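Local coordinates for beta-glycosidase (Bacteroides caccae, PDB 6T2R), which acts as a family 16 endo-beta-galactosidase, an O-glycanase with which a human gut bacterium begins the breakdown of mucin, at residues P27-V32 with G107-V112; K54-N59 with G237-G242. One frame throughout, in Å; residues are numbered along the deposited sequence.

Interaction 1 (P27-V32 with G107-V112); sequences PKWELV and GGRIEV
Trp29 and Arg109 carry this contact between them: an arginine laid over one face of an indole, at the surface of the protein. Just before Arg109, Gly108 runs past the far rim of the six-membered ring, and its positive phi is a backbone shape that glycine takes up easily. At Arg109 itself the chain first touches with its backbone, N lying 4.0 Å from Trp29 CZ3. CB follows, sitting over the benzene half of the indole as a CH-pi contact, 4.0 Å from Arg109 CB to the six-membered centroid of Trp29. With CG anti to the backbone N (chi1 158°), the side chain then runs across the tryptophan, and the bend at chi3 (-62°) lays its end back over the ring. There the guanidinium stacks on the indole, the planes 24° apart, with its CZ 3.9 Å from the centroid of the Trp29 five-membered ring, close enough for a cation-pi interaction. Trp29 CE2 lies under the middle of the guanidinium, while NH1 lies over the pyrrole half, 3.5 Å from Trp29 NE1. No hydrogen bond joins the two residues; the attraction is of flat surface and charge. Asp193 holds Arg109 NE in a salt bridge, which helps to set the rotation of the guanidinium and probably offsets part of its charge. Trp263 meets Trp29 edge-to-face and Trp195 meets it at a slant, making a small aromatic cluster. In the jelly-roll fold of family 16, strands 29-35 and 108-116 flank strand 251-263: the backbone of Glu30 bonds to that of Gln262, and that of Arg109 to Tyr261, so the stack bridges over the strand between them, while strand 187-195 lies on the other edge of 108-116.

Interaction 2 (K54-N59 with G237-G242); sequences KPDWQN and GGSWVG
Asp56 reaches across to Gly238 and Ser239, joining two surface loops of the family 16 beta-jelly-roll. Asp56 OD2 accepts from Ser239 N at 3.0 Å, met on the syn side but 30° out of the carboxylate plane. The carboxylate is put there by a CG anti to the carbonyl carbon, beside the backbone N (chi1 -83°), which directs OD2 at Ser239. A second, weak bond comes from Ser239 OG, 3.3 Å from the same Asp56 OD2, and a water that donates to OD2 is the third partner. That water in turn accepts from the backbone N of Trp240, so the one oxygen gathers two successive N-H groups, the second at one remove. Gly238, bare of a side chain, lets the carboxylate come close: its CA is 3.2 Å from Asp56 OD2.

Each loop is stiffened from within. Pro55 O accepts from both Gln58 N and Asn59 N, coiling the backbone into a tight turn that Pro55 opens and in which Asp56 is second, and Gly242 N bonds back to Gly238 O around one helix-like turn of residues 239-241. Farther out, Val241 O is held by Asn151 ND2. The Trp57 side chain leaves the backbone away from residues 237-242; its ring touches strand 228-233 and meets Trp127 edge-to-face, and Gln58 CB packs over its centre, 3.6 Å above the Trp57 ring plane.

How the interactions relate
From the N terminus the chain enters the first partner of interaction 1 at 27-32, then reaches the first partner of interaction 2 at 54-59. Residues 107-112 close interaction 1 after 74 intervening residues, nearly a third of them in strands; 237-242 closes interaction 2 only after 177. Since the segments alternate, the two closures cross, and 54-59 lies within the span that interaction 1 bridges. Interaction 1 ties two strands that both pair with strand 251-263, whereas interaction 2 joins the loop between strands 48-49 and 68-71 to the loop between strands 228-233 and 251-263. The contacts lie on opposite sides of the chain's centre, 31 Å apart between centres.

Interaction 1 (P27-V32 with G107-V112)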
# COMPACT_ATOMS: atom_id res chain seq x y z
N PRO A 27 19.38 -17.13 -11.89
CA PRO A 27 18.28 -16.18 -11.70
C PRO A 27 18.62 -15.18 -10.59
O PRO A 27 19.40 -15.49 -9.71
CB PRO A 27 17.07 -17.07 -11.36
CG PRO A 27 17.46 -18.46 -11.86
CD PRO A 27 18.97 -18.54 -11.80
N LYS A 28 18.04 -13.98 -10.65
CA LYS A 28 18.20 -12.96 -9.59
C LYS A 28 17.02 -11.97 -9.62
O LYS A 28 16.17 -12.08 -10.50
CB LYS A 28 19.51 -12.21 -9.78
CG LYS A 28 19.61 -11.41 -11.07
CD LYS A 28 20.98 -10.73 -11.22
CE LYS A 28 21.16 -10.04 -12.56
NZ LYS A 28 22.21 -8.99 -12.55
N TRP A 29 16.96 -11.06 -8.66
CA TRP A 29 15.96 -9.96 -8.66
C TRP A 29 16.31 -9.04 -9.84
O TRP A 29 17.46 -8.61 -9.89
CB TRP A 29 15.98 -9.24 -7.31
CG TRP A 29 15.36 -10.03 -6.20
CD1 TRP A 29 15.98 -10.49 -5.08
CD2 TRP A 29 13.98 -10.43 -6.08
NE1 TRP A 29 15.09 -11.16 -4.29
CE2 TRP A 29 13.86 -11.14 -4.87
CE3 TRP A 29 12.86 -10.30 -6.90
CZ2 TRP A 29 12.66 -11.71 -4.45
CZ3 TRP A 29 11.67 -10.86 -6.48
CH2 TRP A 29 11.57 -11.55 -5.28
N GLU A 30 15.40 -8.89 -10.80
CA GLU A 30 15.55 -7.99 -11.97
C GLU A 30 14.53 -6.85 -11.83
O GLU A 30 13.31 -7.16 -11.64
CB GLU A 30 15.35 -8.75 -13.29
CG GLU A 30 16.38 -9.83 -13.60
CD GLU A 30 17.81 -9.40 -13.91
OE1 GLU A 30 18.66 -10.30 -14.23
OE2 GLU A 30 18.09 -8.20 -13.77
N LEU A 31 14.97 -5.59 -11.90
CA LEU A 31 14.07 -4.41 -11.90
C LEU A 31 13.32 -4.38 -13.23
O LEU A 31 13.98 -4.26 -14.25
CB LEU A 31 14.87 -3.12 -11.67
CG LEU A 31 14.02 -1.84 -11.56
CD1 LEU A 31 13.18 -1.85 -10.28
CD2 LEU A 31 14.89 -0.61 -11.58
N VAL A 32 12.01 -4.62 -13.22
CA VAL A 32 11.15 -4.67 -14.45
C VAL A 32 10.42 -3.32 -14.58
O VAL A 32 10.02 -2.99 -15.70
CB VAL A 32 10.14 -5.84 -14.43
CG1 VAL A 32 10.84 -7.20 -14.45
CG2 VAL A 32 9.13 -5.75 -13.26
N GLY A 107 2.64 -10.47 -9.35
CA GLY A 107 3.51 -10.94 -8.26
C GLY A 107 4.83 -10.18 -8.23
O GLY A 107 4.82 -8.97 -8.40
N GLY A 108 5.93 -10.90 -8.05
CA GLY A 108 7.26 -10.30 -7.85
C GLY A 108 7.35 -9.57 -6.53
O GLY A 108 6.56 -9.86 -5.60
N ARG A 109 8.33 -8.66 -6.45
CA ARG A 109 8.70 -7.87 -5.25
C ARG A 109 8.22 -6.45 -5.52
O ARG A 109 8.61 -5.89 -6.53
CB ARG A 109 10.21 -7.95 -5.01
CG ARG A 109 10.80 -6.82 -4.18
CD ARG A 109 12.20 -7.12 -3.67
NE ARG A 109 12.27 -8.27 -2.79
CZ ARG A 109 13.39 -8.76 -2.26
NH1 ARG A 109 14.54 -8.18 -2.53
NH2 ARG A 109 13.35 -9.81 -1.47
N ILE A 110 7.34 -5.93 -4.69
CA ILE A 110 6.92 -4.51 -4.76
C ILE A 110 7.56 -3.80 -3.58
O ILE A 110 7.37 -4.28 -2.44
CB ILE A 110 5.39 -4.41 -4.76
CG1 ILE A 110 4.81 -5.25 -5.89
CG2 ILE A 110 4.99 -2.97 -4.91
CD1 ILE A 110 3.30 -5.23 -5.97
N GLU A 111 8.29 -2.71 -3.84
CA GLU A 111 8.93 -1.94 -2.75
C GLU A 111 8.62 -0.47 -2.96
O GLU A 111 8.56 -0.00 -4.14
CB GLU A 111 10.46 -2.07 -2.69
CG GLU A 111 10.96 -3.46 -2.41
CD GLU A 111 12.48 -3.56 -2.47
OE1 GLU A 111 13.08 -2.76 -3.17
OE2 GLU A 111 13.06 -4.44 -1.81
N VAL A 112 8.37 0.20 -1.85
CA VAL A 112 8.09 1.66 -1.84
C VAL A 112 8.97 2.28 -0.76
O VAL A 112 8.93 1.78 0.42
CB VAL A 112 6.59 1.94 -1.61
CG1 VAL A 112 6.29 3.43 -1.58
CG2 VAL A 112 5.74 1.24 -2.65

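Interaction 2 (K54-N59 with G237-G242)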
# COMPACT_ATOMS: atom_id res chain seq x y z
N LYS A 54 -16.95 5.04 1.05
CA LYS A 54 -17.62 4.85 2.37
C LYS A 54 -16.66 4.25 3.39
O LYS A 54 -16.70 4.68 4.54
CB LYS A 54 -18.84 3.94 2.25
CG LYS A 54 -19.80 4.19 1.08
CD LYS A 54 -20.57 5.48 1.18
CE LYS A 54 -21.76 5.38 2.10
NZ LYS A 54 -22.22 6.74 2.46
N PRO A 55 -15.78 3.25 3.08
CA PRO A 55 -14.97 2.63 4.14
C PRO A 55 -14.09 3.67 4.85
O PRO A 55 -13.81 4.70 4.25
CB PRO A 55 -14.11 1.56 3.44
CG PRO A 55 -14.65 1.46 1.99
CD PRO A 55 -15.52 2.68 1.75
N ASP A 56 -13.70 3.38 6.11
CA ASP A 56 -12.92 4.28 7.00
C ASP A 56 -11.69 4.84 6.28
O ASP A 56 -11.28 5.99 6.57
CB ASP A 56 -12.40 3.58 8.27
CG ASP A 56 -13.40 3.48 9.41
OD1 ASP A 56 -14.57 3.83 9.18
OD2 ASP A 56 -13.01 3.05 10.51
N TRP A 57 -11.08 4.04 5.40
CA TRP A 57 -9.82 4.42 4.72
C TRP A 57 -10.14 5.44 3.64
O TRP A 57 -9.28 6.29 3.40
CB TRP A 57 -9.10 3.19 4.17
CG TRP A 57 -9.62 2.69 2.86
CD1 TRP A 57 -10.56 1.71 2.66
CD2 TRP A 57 -9.23 3.15 1.56
NE1 TRP A 57 -10.75 1.51 1.32
CE2 TRP A 57 -9.94 2.36 0.62
CE3 TRP A 57 -8.32 4.10 1.10
CZ2 TRP A 57 -9.79 2.53 -0.75
CZ3 TRP A 57 -8.19 4.27 -0.27
CH2 TRP A 57 -8.89 3.48 -1.17
N GLN A 58 -11.30 5.32 3.01
CA GLN A 58 -11.63 6.05 1.76
C GLN A 58 -12.53 7.27 2.05
O GLN A 58 -12.80 8.02 1.09
CB GLN A 58 -12.27 5.09 0.77
CG GLN A 58 -11.92 5.45 -0.67
CD GLN A 58 -12.65 4.56 -1.62
OE1 GLN A 58 -13.31 3.62 -1.19
NE2 GLN A 58 -12.51 4.84 -2.91
N ASN A 59 -12.99 7.39 3.30
CA ASN A 59 -13.73 8.53 3.90
C ASN A 59 -13.29 9.92 3.46
O ASN A 59 -14.14 10.82 3.45
CB ASN A 59 -13.37 8.69 5.38
CG ASN A 59 -14.48 8.08 6.14
OD1 ASN A 59 -15.42 7.70 5.49
ND2 ASN A 59 -14.38 7.99 7.44
N GLY A 237 -8.30 9.18 10.62
CA GLY A 237 -9.42 8.72 11.46
C GLY A 237 -9.98 7.35 11.06
O GLY A 237 -9.76 6.87 9.92
N GLY A 238 -10.75 6.78 11.98
CA GLY A 238 -11.42 5.47 11.86
C GLY A 238 -11.36 4.75 13.20
O GLY A 238 -10.72 5.27 14.14
N SER A 239 -11.98 3.58 13.29
CA SER A 239 -12.16 2.90 14.59
C SER A 239 -10.80 2.39 15.02
O SER A 239 -10.53 2.43 16.21
CB SER A 239 -13.21 1.81 14.53
OG SER A 239 -13.22 1.22 13.24
N TRP A 240 -9.96 1.97 14.08
CA TRP A 240 -8.63 1.38 14.39
C TRP A 240 -7.67 2.46 14.91
O TRP A 240 -7.05 2.28 15.98
CB TRP A 240 -8.07 0.62 13.18
CG TRP A 240 -6.78 -0.08 13.47
CD1 TRP A 240 -6.39 -0.58 14.68
CD2 TRP A 240 -5.72 -0.39 12.55
NE1 TRP A 240 -5.16 -1.16 14.57
CE2 TRP A 240 -4.73 -1.07 13.28
CE3 TRP A 240 -5.50 -0.12 11.19
CZ2 TRP A 240 -3.54 -1.50 12.69
CZ3 TRP A 240 -4.34 -0.59 10.59
CH2 TRP A 240 -3.38 -1.27 11.34
N VAL A 241 -7.52 3.57 14.20
CA VAL A 241 -6.44 4.55 14.53
C VAL A 241 -6.88 5.44 15.69
O VAL A 241 -6.01 5.90 16.44
CB VAL A 241 -6.05 5.36 13.29
CG1 VAL A 241 -7.19 6.28 12.83
CG2 VAL A 241 -4.75 6.10 13.52
N GLY A 242 -8.18 5.67 15.86
CA GLY A 242 -8.70 6.52 16.94
C GLY A 242 -8.96 7.92 16.41
O GLY A 242 -8.99 8.10 15.16
O HOH W 1 -10.44 1.70 11.04